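Local coordinates for protein L-Ribose isomerase (PDB 4Q0P) that probably catalyses the reversible isomerisation of the aldose L-ribose to the ketose L-ribulose, at a divalent metal site within a cupin-type beta barrel, at residues K104-H109 / V213-T218; D47-V52 / I75-L80; E124-V129 / P189-H194; H117-K122 / H197-R202. All coordinates share one frame; numbering follows the deposited sequence.

Contact 1: K104-H109 / V213-T218. With 0MK (beta-L-ribopyranose), chain C.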
# COMPACT_ATOMS: atom_id res chain seq x y z
N LYS A 104 -2.15 15.66 -8.98
CA LYS A 104 -3.15 14.81 -9.61
C LYS A 104 -2.60 13.42 -9.84
O LYS A 104 -1.38 13.21 -9.89
CB LYS A 104 -3.58 15.39 -10.96
CG LYS A 104 -2.52 15.25 -12.07
CD LYS A 104 -2.13 16.61 -12.64
CE LYS A 104 -1.37 17.46 -11.63
NZ LYS A 104 -0.88 18.74 -12.23
N LEU A 105 -3.51 12.46 -9.97
CA LEU A 105 -3.16 11.09 -10.24
C LEU A 105 -3.61 10.86 -11.68
O LEU A 105 -4.73 11.22 -12.03
CB LEU A 105 -3.93 10.14 -9.31
CG LEU A 105 -3.35 8.73 -9.30
CD1 LEU A 105 -1.97 8.79 -8.62
CD2 LEU A 105 -4.28 7.76 -8.55
N MET A 106 -2.74 10.29 -12.51
CA MET A 106 -3.10 10.06 -13.91
C MET A 106 -3.02 8.57 -14.20
O MET A 106 -2.08 7.89 -13.79
CB MET A 106 -2.15 10.85 -14.84
CG MET A 106 -2.17 12.35 -14.59
SD MET A 106 -1.09 13.34 -15.67
CE MET A 106 0.48 12.53 -15.39
N ILE A 107 -4.03 8.05 -14.90
CA ILE A 107 -4.05 6.64 -15.22
C ILE A 107 -4.12 6.42 -16.73
O ILE A 107 -5.04 6.90 -17.39
CB ILE A 107 -5.24 5.94 -14.51
CG1 ILE A 107 -5.16 6.22 -13.00
CG2 ILE A 107 -5.20 4.44 -14.76
CD1 ILE A 107 -6.22 5.53 -12.17
N VAL A 108 -3.12 5.72 -17.25
CA VAL A 108 -3.01 5.43 -18.67
C VAL A 108 -2.97 3.92 -18.90
O VAL A 108 -2.11 3.22 -18.37
CB VAL A 108 -1.72 6.07 -19.25
CG1 VAL A 108 -1.59 5.74 -20.73
CG2 VAL A 108 -1.77 7.58 -19.06
N HIS A 109 -3.89 3.42 -19.71
CA HIS A 109 -3.91 1.99 -19.97
C HIS A 109 -2.86 1.58 -20.99
O HIS A 109 -2.31 2.42 -21.70
CB HIS A 109 -5.32 1.55 -20.36
CG HIS A 109 -6.24 1.39 -19.19
ND1 HIS A 109 -6.67 2.47 -18.44
CD2 HIS A 109 -6.75 0.29 -18.60
CE1 HIS A 109 -7.41 2.03 -17.43
NE2 HIS A 109 -7.47 0.71 -17.51
N VAL A 213 0.45 7.36 -12.39
CA VAL A 213 1.46 8.35 -12.06
C VAL A 213 0.95 9.55 -11.28
O VAL A 213 -0.12 10.09 -11.57
CB VAL A 213 2.13 8.89 -13.36
CG1 VAL A 213 3.15 9.98 -13.03
CG2 VAL A 213 2.80 7.75 -14.10
N ARG A 214 1.71 9.97 -10.28
CA ARG A 214 1.34 11.13 -9.51
C ARG A 214 2.09 12.32 -10.10
O ARG A 214 3.32 12.32 -10.19
CB ARG A 214 1.73 10.98 -8.04
CG ARG A 214 1.41 12.24 -7.23
CD ARG A 214 1.98 12.20 -5.81
NE ARG A 214 1.37 11.17 -4.98
CZ ARG A 214 0.50 11.41 -4.00
NH1 ARG A 214 0.01 10.41 -3.29
NH2 ARG A 214 0.12 12.65 -3.73
N GLU A 215 1.35 13.35 -10.50
CA GLU A 215 2.00 14.52 -11.04
C GLU A 215 1.88 15.68 -10.07
O GLU A 215 0.80 15.97 -9.55
CB GLU A 215 1.38 14.94 -12.37
CG GLU A 215 1.94 16.26 -12.89
CD GLU A 215 1.31 16.70 -14.18
OE1 GLU A 215 1.47 15.98 -15.19
OE2 GLU A 215 0.64 17.76 -14.19
N VAL A 216 3.02 16.32 -9.81
CA VAL A 216 3.07 17.48 -8.94
C VAL A 216 3.63 18.56 -9.86
O VAL A 216 4.78 18.48 -10.31
CB VAL A 216 4.00 17.25 -7.72
CG1 VAL A 216 4.21 18.55 -6.99
CG2 VAL A 216 3.36 16.22 -6.76
N SER A 217 2.81 19.56 -10.16
CA SER A 217 3.22 20.63 -11.05
C SER A 217 2.71 21.98 -10.56
O SER A 217 2.03 22.06 -9.53
CB SER A 217 2.65 20.38 -12.45
OG SER A 217 1.26 20.67 -12.47
N THR A 218 3.04 23.03 -11.29
CA THR A 218 2.57 24.36 -10.94
C THR A 218 1.11 24.40 -11.40
O THR A 218 0.62 23.42 -12.00
CB THR A 218 3.41 25.45 -11.64
OG1 THR A 218 3.48 25.19 -13.05
CG2 THR A 218 4.82 25.47 -11.07
C1 0MK C . -0.12 16.90 -17.67
C2 0MK C . -1.14 17.29 -16.61
C3 0MK C . -2.56 17.31 -17.19
C4 0MK C . -2.64 18.09 -18.52
C5 0MK C . -1.52 17.70 -19.48
O1 0MK C . -0.37 15.58 -18.10
O2 0MK C . -0.82 18.57 -16.07
O3 0MK C . -3.45 17.89 -16.25
O4 0MK C . -2.61 19.49 -18.27
O5 0MK C . -0.24 17.78 -18.81
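Val213 and Met106 face each other as an antiparallel hydrogen-bonded pair. Met106 N donates to Val213 O at 2.8 Å, and Val213 N returns a bond to Met106 O at 2.9 Å. On the same face of the sheet, Met106 CE packs 4.4 Å from Val213 CG1. Arg214 comes next, in a non-hydrogen-bonded pair with Leu105. These two side chains occupy the other face, where Leu105 CD1 lies 4.3 Å from Arg214 CB. The guanidinium group of Arg214 leaves the contact and forms a salt bridge with Glu127 of the second subunit. Glu215 pairs with Lys104 through two backbone bonds and returns to the face of Met106. Its CG is anti to the backbone N (chi1 174°) and the chain runs on extended, which carries the carboxylate out to beta-L-ribopyranose. There Glu215 OE2 accepts a 2.5 Å hydrogen bond from sugar O2, while Glu215 OE1 comes within 3.1 Å of sugar C1. The same OE2 lies 2.7 Å from Lys104 NZ in a salt bridge. The lysine chain bends twice and crosses the glutamate to get there, but the position of NZ is less certain because another atom crowds it. Its weak bond to Ser217 OG shares that doubt. Met106 also reaches the sugar, with SD 3.4 Å from O1. Ser217 OG donates to the backbone O of Thr218 as the strand runs out. Two central strands thus line the ligand pocket, as expected inside a cupin-type barrel, where inward side chains meet the substrate.

Contact 2: D47-V52 / I75-L80. With Z6J (alpha-L-ribofuranose), chain D.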
# COMPACT_ATOMS: atom_id res chain seq x y z
N ASP A 47 -17.65 13.28 -14.80
CA ASP A 47 -17.66 13.07 -16.24
C ASP A 47 -16.54 13.81 -16.98
O ASP A 47 -16.52 13.83 -18.21
CB ASP A 47 -19.01 13.46 -16.84
CG ASP A 47 -20.12 12.49 -16.45
OD1 ASP A 47 -19.81 11.31 -16.18
OD2 ASP A 47 -21.30 12.90 -16.45
N SER A 48 -15.63 14.42 -16.23
CA SER A 48 -14.50 15.14 -16.82
C SER A 48 -13.19 14.40 -16.58
O SER A 48 -12.16 14.72 -17.18
CB SER A 48 -14.39 16.54 -16.23
OG SER A 48 -15.40 17.38 -16.76
N ALA A 49 -13.22 13.40 -15.69
CA ALA A 49 -12.03 12.63 -15.36
C ALA A 49 -11.48 11.83 -16.54
O ALA A 49 -10.27 11.80 -16.76
CB ALA A 49 -12.32 11.70 -14.18
N GLY A 50 -12.36 11.18 -17.28
CA GLY A 50 -11.94 10.39 -18.42
C GLY A 50 -11.82 11.26 -19.66
O GLY A 50 -12.82 11.78 -20.16
N ILE A 51 -10.60 11.40 -20.16
CA ILE A 51 -10.32 12.23 -21.33
C ILE A 51 -9.99 11.44 -22.59
O ILE A 51 -9.23 10.46 -22.55
CB ILE A 51 -9.16 13.18 -21.05
CG1 ILE A 51 -9.47 14.01 -19.80
CG2 ILE A 51 -8.89 14.08 -22.25
CD1 ILE A 51 -8.24 14.59 -19.16
N VAL A 52 -10.56 11.88 -23.71
CA VAL A 52 -10.34 11.28 -25.02
C VAL A 52 -9.91 12.46 -25.89
O VAL A 52 -10.68 13.40 -26.08
CB VAL A 52 -11.64 10.66 -25.59
CG1 VAL A 52 -11.35 9.97 -26.90
CG2 VAL A 52 -12.22 9.67 -24.59
N ILE A 75 -7.05 9.12 -17.88
CA ILE A 75 -7.90 9.52 -16.78
C ILE A 75 -7.04 10.36 -15.85
O ILE A 75 -5.86 10.05 -15.63
CB ILE A 75 -8.44 8.29 -16.00
CG1 ILE A 75 -9.51 7.59 -16.84
CG2 ILE A 75 -9.00 8.73 -14.66
CD1 ILE A 75 -10.04 6.34 -16.21
N ILE A 76 -7.63 11.43 -15.33
CA ILE A 76 -6.93 12.30 -14.41
C ILE A 76 -7.83 12.63 -13.22
O ILE A 76 -8.97 13.07 -13.39
CB ILE A 76 -6.51 13.63 -15.07
CG1 ILE A 76 -5.49 13.35 -16.19
CG2 ILE A 76 -5.93 14.57 -14.03
CD1 ILE A 76 -4.95 14.60 -16.88
N PHE A 77 -7.31 12.40 -12.01
CA PHE A 77 -8.03 12.70 -10.78
C PHE A 77 -7.19 13.76 -10.10
O PHE A 77 -6.11 13.48 -9.60
CB PHE A 77 -8.14 11.47 -9.89
CG PHE A 77 -9.03 10.40 -10.44
CD1 PHE A 77 -10.36 10.69 -10.75
CD2 PHE A 77 -8.56 9.11 -10.63
CE1 PHE A 77 -11.21 9.69 -11.24
CE2 PHE A 77 -9.40 8.10 -11.12
CZ PHE A 77 -10.72 8.40 -11.43
N GLU A 78 -7.69 14.99 -10.11
CA GLU A 78 -6.99 16.13 -9.54
C GLU A 78 -7.40 16.41 -8.10
O GLU A 78 -8.55 16.74 -7.83
CB GLU A 78 -7.26 17.35 -10.42
CG GLU A 78 -6.69 18.66 -9.94
CD GLU A 78 -7.10 19.81 -10.85
OE1 GLU A 78 -6.60 19.86 -12.00
OE2 GLU A 78 -7.94 20.64 -10.43
N SER A 79 -6.44 16.27 -7.18
CA SER A 79 -6.70 16.48 -5.76
C SER A 79 -6.40 17.91 -5.35
O SER A 79 -6.91 18.39 -4.33
CB SER A 79 -5.86 15.53 -4.90
OG SER A 79 -4.47 15.85 -4.97
N LEU A 80 -5.58 18.60 -6.14
CA LEU A 80 -5.22 19.97 -5.83
C LEU A 80 -4.83 20.80 -7.06
O LEU A 80 -4.19 20.31 -7.99
CB LEU A 80 -4.06 19.98 -4.83
CG LEU A 80 -3.56 21.34 -4.34
CD1 LEU A 80 -4.47 21.86 -3.23
CD2 LEU A 80 -2.13 21.20 -3.84
O5 Z6J D . -18.80 8.51 -8.77
C5 Z6J D . -19.33 9.70 -9.34
C4 Z6J D . -19.98 9.42 -10.68
O4 Z6J D . -19.18 8.43 -11.35
C3 Z6J D . -20.00 10.66 -11.58
O3 Z6J D . -21.34 11.06 -11.81
C2 Z6J D . -19.35 10.25 -12.89
O2 Z6J D . -20.35 10.11 -13.89
C1 Z6J D . -18.70 8.89 -12.62
O1 Z6J D . -19.12 7.96 -13.61
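The Phe77 ring meets Ala49 at a slant, with ring atom CE1 3.7 Å from the Ala49 CB methyl. One face of the same ring carries Ile75 CG2, 3.6 Å above the plane and offset toward the rim. Ala49 CB therefore fits beside a small apolar group made by Ile75 and Phe77. The carboxylate of Asp47 is the other flat group. Its OD1 accepts a 2.6 Å hydrogen bond from O2 of an alpha-L-ribofuranose and also forms a salt bridge with Arg19. The backbones are joined by one bond, from Ile76 N to Ala49 O at 3.0 Å. The donor sits 27° off the plane of the Ala49 carbonyl. Gly50 then pairs with Ile75 without hydrogen bonds, its CA 4.0 Å from Ile75 CG1. Farther on, the two CD1 methyls of Ile51 and Ile76 meet at 4.0 Å as the side chains cross. Within this chain, strand 50-52 is the outermost strand at this end of its sheet, and strand 73-82 separates it from strand 101-108. Helix 19-35 covers Ile75 and Phe77 through Trp25, Ala29 and Ala30. Ile76 instead packs on Lys104 and Met106 of strand 101-108 and touches the beta-L-ribopyranose.

Contact 3: E124-V129 / P189-H194. With CO (cobalt (II) ion), chain B; 0MK (beta-L-ribopyranose), chain C.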
# COMPACT_ATOMS: atom_id res chain seq x y z
N GLU A 124 6.03 20.46 -14.69
CA GLU A 124 5.54 19.25 -14.03
C GLU A 124 6.66 18.35 -13.50
O GLU A 124 7.83 18.52 -13.84
CB GLU A 124 4.72 18.41 -15.02
CG GLU A 124 3.92 19.21 -16.04
CD GLU A 124 3.31 18.34 -17.15
OE1 GLU A 124 3.86 17.27 -17.48
OE2 GLU A 124 2.27 18.76 -17.71
N SER A 125 6.26 17.38 -12.68
CA SER A 125 7.19 16.41 -12.11
C SER A 125 6.40 15.11 -12.04
O SER A 125 5.19 15.13 -11.80
CB SER A 125 7.65 16.82 -10.71
OG SER A 125 6.61 16.69 -9.75
N TYR A 126 7.08 13.98 -12.27
CA TYR A 126 6.41 12.68 -12.24
C TYR A 126 6.95 11.73 -11.19
O TYR A 126 8.16 11.67 -10.94
CB TYR A 126 6.53 11.97 -13.60
CG TYR A 126 6.26 12.85 -14.79
CD1 TYR A 126 5.10 13.62 -14.88
CD2 TYR A 126 7.17 12.91 -15.84
CE1 TYR A 126 4.87 14.45 -15.97
CE2 TYR A 126 6.95 13.73 -16.94
CZ TYR A 126 5.80 14.50 -17.00
OH TYR A 126 5.60 15.33 -18.08
N GLU A 127 6.03 10.98 -10.61
CA GLU A 127 6.33 9.96 -9.62
C GLU A 127 5.48 8.76 -10.02
O GLU A 127 4.25 8.80 -9.90
CB GLU A 127 5.93 10.41 -8.22
CG GLU A 127 6.19 9.38 -7.13
CD GLU A 127 5.52 9.73 -5.81
OE1 GLU A 127 5.59 10.91 -5.42
OE2 GLU A 127 4.94 8.83 -5.17
N VAL A 128 6.10 7.70 -10.53
CA VAL A 128 5.33 6.54 -10.93
C VAL A 128 4.90 5.78 -9.69
O VAL A 128 5.71 5.53 -8.79
CB VAL A 128 6.13 5.61 -11.88
CG1 VAL A 128 5.35 4.31 -12.15
CG2 VAL A 128 6.41 6.33 -13.19
N VAL A 129 3.63 5.42 -9.62
CA VAL A 129 3.11 4.68 -8.47
C VAL A 129 2.93 3.21 -8.81
O VAL A 129 3.23 2.33 -8.00
CB VAL A 129 1.76 5.25 -8.00
CG1 VAL A 129 1.31 4.55 -6.71
CG2 VAL A 129 1.89 6.74 -7.80
N PRO A 189 13.97 8.61 -8.89
CA PRO A 189 14.01 9.99 -8.41
C PRO A 189 12.87 10.72 -9.14
O PRO A 189 12.47 10.30 -10.23
CB PRO A 189 15.38 10.48 -8.88
CG PRO A 189 16.20 9.21 -8.88
CD PRO A 189 15.26 8.20 -9.47
N LYS A 190 12.34 11.78 -8.55
CA LYS A 190 11.27 12.54 -9.21
C LYS A 190 11.81 13.07 -10.53
O LYS A 190 12.95 13.53 -10.58
CB LYS A 190 10.82 13.71 -8.34
CG LYS A 190 10.08 13.34 -7.07
CD LYS A 190 8.60 13.16 -7.34
CE LYS A 190 7.78 13.33 -6.07
NZ LYS A 190 6.31 13.28 -6.33
N PHE A 191 11.01 13.00 -11.60
CA PHE A 191 11.45 13.49 -12.91
C PHE A 191 10.74 14.80 -13.25
O PHE A 191 9.51 14.88 -13.22
CB PHE A 191 11.16 12.46 -14.00
CG PHE A 191 11.77 12.81 -15.34
CD1 PHE A 191 13.10 12.54 -15.60
CD2 PHE A 191 11.00 13.44 -16.32
CE1 PHE A 191 13.68 12.88 -16.84
CE2 PHE A 191 11.56 13.78 -17.56
CZ PHE A 191 12.90 13.50 -17.81
N VAL A 192 11.52 15.82 -13.60
CA VAL A 192 10.97 17.13 -13.92
C VAL A 192 10.81 17.43 -15.41
O VAL A 192 11.74 17.23 -16.20
CB VAL A 192 11.85 18.25 -13.28
CG1 VAL A 192 11.39 19.64 -13.72
CG2 VAL A 192 11.81 18.12 -11.76
N MET A 193 9.63 17.91 -15.79
CA MET A 193 9.38 18.30 -17.17
C MET A 193 9.18 19.81 -17.13
O MET A 193 8.10 20.31 -16.77
CB MET A 193 8.12 17.61 -17.72
CG MET A 193 7.82 17.93 -19.20
SD MET A 193 9.19 17.49 -20.35
CE MET A 193 9.29 15.74 -20.12
N HIS A 194 10.24 20.55 -17.45
CA HIS A 194 10.18 22.02 -17.44
C HIS A 194 9.15 22.53 -18.44
O HIS A 194 8.90 21.90 -19.47
CB HIS A 194 11.54 22.63 -17.80
CG HIS A 194 12.57 22.47 -16.73
ND1 HIS A 194 12.44 23.02 -15.47
CD2 HIS A 194 13.77 21.83 -16.73
CE1 HIS A 194 13.51 22.74 -14.75
NE2 HIS A 194 14.33 22.01 -15.49
CO CO B . 2.00 18.22 -19.71
C1 0MK C . -0.12 16.90 -17.67
C2 0MK C . -1.14 17.29 -16.61
C3 0MK C . -2.56 17.31 -17.19
C4 0MK C . -2.64 18.09 -18.52
C5 0MK C . -1.52 17.70 -19.48
O1 0MK C . -0.37 15.58 -18.10
O2 0MK C . -0.82 18.57 -16.07
O3 0MK C . -3.45 17.89 -16.25
O4 0MK C . -2.61 19.49 -18.27
O5 0MK C . -0.24 17.78 -18.81
O HOH W 1 2.15 16.07 -19.27
O HOH W 2 5.65 13.86 -8.91
O HOH W 3 10.11 9.67 -11.59
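Glu124 to Tyr126 pair with Phe191 to Met193 at an edge of the cupin-type barrel sheet, and the first residue of the pairing is a metal ligand. Glu124 OE2 binds the cobalt ion at 2.1 Å. Its other oxygen, OE1, is gripped twice. Tyr126 OH donates to it at 2.7 Å, and a cobalt-bound water donates to it at 2.8 Å. Tyr126 thus acts as a second-shell residue that helps fix the rotation of the carboxylate. Met193 crosses the tyrosine, its CB 3.4 Å from Tyr126 OH. Tyr126 and Phe191 lie side by side and point the same way. Tyr126 CD2 comes to the edge of the Phe191 ring, 3.9 Å from Phe191 CD2. Four backbone hydrogen bonds join the strands, two in the Glu124-Met193 pair and two in the Tyr126-Phe191 pair. On the other face, Lys190 NZ reaches Glu127 OE1 in a 2.6 Å salt bridge, on the anti lone pair of that oxygen. The bend in the lysine chain at chi2 (-86°) brings it across to the glutamate. A water accepts from Lys190 NZ at 2.7 Å and donates to Ser125 OG, which is also bonded to Val216 O. Both charges have further partners at the subunit interface: Glu127 meets Arg214 of the second subunit, and Lys190 meets Asp103 of that subunit. Strand 191-193 is outermost in this sheet within the chain, and strand 211-217 flanks strand 124-130 on its other side. Strands 132-137 and 180-185 pack over Tyr126, Phe191 and Met193.

Contact 4: H117-K122 / H197-R202. With CO (cobalt (II) ion), chain B; 0MK (beta-L-ribopyranose), chain C.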
# COMPACT_ATOMS: atom_id res chain seq x y z
N HIS A 117 2.40 17.55 -26.40
CA HIS A 117 1.92 18.88 -26.04
C HIS A 117 2.96 19.61 -25.22
O HIS A 117 3.97 19.02 -24.83
CB HIS A 117 0.62 18.76 -25.22
CG HIS A 117 0.82 18.15 -23.87
ND1 HIS A 117 1.05 16.81 -23.68
CD2 HIS A 117 0.86 18.72 -22.64
CE1 HIS A 117 1.22 16.57 -22.39
NE2 HIS A 117 1.11 17.71 -21.73
N HIS A 118 2.72 20.89 -24.95
CA HIS A 118 3.63 21.65 -24.12
C HIS A 118 2.85 22.75 -23.41
O HIS A 118 1.73 23.07 -23.79
CB HIS A 118 4.79 22.25 -24.95
CG HIS A 118 4.46 23.54 -25.64
ND1 HIS A 118 3.77 23.59 -26.83
CD2 HIS A 118 4.74 24.82 -25.30
CE1 HIS A 118 3.64 24.86 -27.20
NE2 HIS A 118 4.21 25.62 -26.29
N HIS A 119 3.44 23.29 -22.36
CA HIS A 119 2.80 24.34 -21.59
C HIS A 119 3.75 25.53 -21.55
O HIS A 119 4.96 25.36 -21.43
CB HIS A 119 2.54 23.86 -20.16
CG HIS A 119 1.95 22.49 -20.08
ND1 HIS A 119 0.64 22.22 -20.44
CD2 HIS A 119 2.49 21.31 -19.71
CE1 HIS A 119 0.41 20.93 -20.30
NE2 HIS A 119 1.52 20.35 -19.86
N GLY A 120 3.20 26.73 -21.63
CA GLY A 120 4.04 27.90 -21.57
C GLY A 120 4.33 28.25 -20.13
O GLY A 120 5.39 28.81 -19.82
N ARG A 121 3.41 27.90 -19.23
CA ARG A 121 3.56 28.23 -17.81
C ARG A 121 3.81 27.07 -16.86
O ARG A 121 4.62 27.17 -15.93
CB ARG A 121 2.32 28.99 -17.35
CG ARG A 121 1.85 30.04 -18.34
CD ARG A 121 0.50 30.61 -17.95
NE ARG A 121 -0.01 31.57 -18.93
CZ ARG A 121 -0.36 31.25 -20.17
NH1 ARG A 121 -0.27 29.99 -20.59
NH2 ARG A 121 -0.82 32.18 -20.99
N LYS A 122 3.14 25.95 -17.10
CA LYS A 122 3.25 24.79 -16.22
C LYS A 122 4.48 23.90 -16.32
O LYS A 122 4.82 23.39 -17.40
CB LYS A 122 2.00 23.92 -16.36
CG LYS A 122 1.97 22.74 -15.40
CD LYS A 122 0.60 22.08 -15.39
CE LYS A 122 0.28 21.46 -16.73
NZ LYS A 122 -1.12 20.95 -16.77
N HIS A 197 8.47 22.72 -22.99
CA HIS A 197 9.11 21.55 -23.56
C HIS A 197 8.01 20.64 -24.05
O HIS A 197 7.05 20.36 -23.32
CB HIS A 197 9.94 20.80 -22.52
CG HIS A 197 11.31 21.39 -22.31
ND1 HIS A 197 12.41 20.96 -23.01
CD2 HIS A 197 11.74 22.37 -21.49
CE1 HIS A 197 13.47 21.65 -22.63
NE2 HIS A 197 13.08 22.52 -21.70
N LEU A 198 8.13 20.19 -25.29
CA LEU A 198 7.16 19.28 -25.86
C LEU A 198 7.33 17.95 -25.13
O LEU A 198 8.45 17.49 -24.92
CB LEU A 198 7.43 19.09 -27.36
CG LEU A 198 7.03 20.22 -28.30
CD1 LEU A 198 7.58 19.96 -29.71
CD2 LEU A 198 5.51 20.34 -28.33
N HIS A 199 6.22 17.36 -24.72
CA HIS A 199 6.29 16.07 -24.05
C HIS A 199 5.03 15.23 -24.25
O HIS A 199 3.97 15.74 -24.58
CB HIS A 199 6.56 16.25 -22.54
CG HIS A 199 5.55 17.09 -21.82
ND1 HIS A 199 5.44 18.45 -22.01
CD2 HIS A 199 4.60 16.76 -20.91
CE1 HIS A 199 4.48 18.92 -21.24
NE2 HIS A 199 3.95 17.92 -20.57
N ALA A 200 5.20 13.93 -24.07
CA ALA A 200 4.12 12.97 -24.19
C ALA A 200 4.57 11.75 -23.41
O ALA A 200 5.73 11.65 -23.02
CB ALA A 200 3.89 12.59 -25.66
N PHE A 201 3.65 10.83 -23.15
CA PHE A 201 3.99 9.61 -22.44
C PHE A 201 2.93 8.54 -22.62
O PHE A 201 1.77 8.84 -22.93
CB PHE A 201 4.26 9.89 -20.95
CG PHE A 201 3.09 10.48 -20.19
CD1 PHE A 201 2.12 9.64 -19.63
CD2 PHE A 201 2.98 11.85 -20.00
CE1 PHE A 201 1.07 10.17 -18.89
CE2 PHE A 201 1.92 12.39 -19.27
CZ PHE A 201 0.96 11.55 -18.71
N ARG A 202 3.33 7.29 -22.46
CA ARG A 202 2.40 6.18 -22.61
C ARG A 202 2.73 5.09 -21.62
O ARG A 202 3.76 5.11 -20.95
CB ARG A 202 2.51 5.57 -24.01
CG ARG A 202 3.76 4.69 -24.19
CD ARG A 202 3.70 3.78 -25.42
NE ARG A 202 4.82 2.85 -25.46
CZ ARG A 202 4.99 1.89 -26.38
NH1 ARG A 202 4.10 1.74 -27.36
NH2 ARG A 202 6.05 1.09 -26.32
CO CO B . 2.00 18.22 -19.71
C1 0MK C . -0.12 16.90 -17.67
C2 0MK C . -1.14 17.29 -16.61
C3 0MK C . -2.56 17.31 -17.19
C4 0MK C . -2.64 18.09 -18.52
C5 0MK C . -1.52 17.70 -19.48
O1 0MK C . -0.37 15.58 -18.10
O2 0MK C . -0.82 18.57 -16.07
O3 0MK C . -3.45 17.89 -16.25
O4 0MK C . -2.61 19.49 -18.27
O5 0MK C . -0.24 17.78 -18.81
O HOH W 4 5.90 22.03 -21.38
O HOH W 1 2.15 16.07 -19.27
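His117 and His199 carry most of this contact, and they belong to the histidine set of a cupin metal site. His117 and His119 form the His-X-His pair of the first cupin motif, and His199 comes from the later strand. His117 and His199 pair antiparallel through two backbone hydrogen bonds, so both rings leave the same face of the sheet. Each CG stands between its own backbone N and carbonyl carbon (chi1 67° for His117), which tips both rings toward the cobalt ion. His117 NE2 binds it at 2.3 Å and His199 NE2 at 2.2 Å. The rings are oblique, with planes at 53°. Their NE2 atoms approach because both are metal ligands. The opposite ring nitrogens hold the rings in place. His199 ND1 donates to His197 O at 2.8 Å, almost in the plane of its ring, and His117 ND1 is bonded to Pro115 O. His119 NE2 adds a third bond to cobalt, with Asp242 O on its ND1. Glu124, a water and sugar O5 complete six ligands, the O5 bond being longer at 2.5 Å. His118 has the next largest share of the contact. Its CB lies 3.9 Å from Leu198 CD2, and the ring leads away from segment 197-202. A water joins the backbone N atoms of His119 and His197. Lys122 NZ donates to sugar O4 at 2.6 Å; its bond to O2 is very short and less sure. The lysine chain lies across His119, with Lys122 CE 3.5 Å above the centre of the imidazole ring.

How the contacts relate
Contacts 1, 3 and 4 converge on one active site, while contact 2 borders it. Contact 1 binds the sugar through Glu215 on strand 211-217, with Met106 on strand 101-108 close by. Contacts 3 and 4 supply the four protein ligands of cobalt, and Glu124 OE2 lies 2.8 Å from His119 NE2. Contact 1 is the hub of the six-stranded sheet. Arg214 N bonds to Glu127 O of contact 3 at 2.8 Å, and Ile107 N bonds to Ile75 O of contact 2, also at 2.8 Å. Contact 4 lies in the facing sheet, where Phe201 CZ packs 3.5 Å from Met106 CE. The centres of contacts 2 and 3 are about 18 Å apart, and both touch the second subunit.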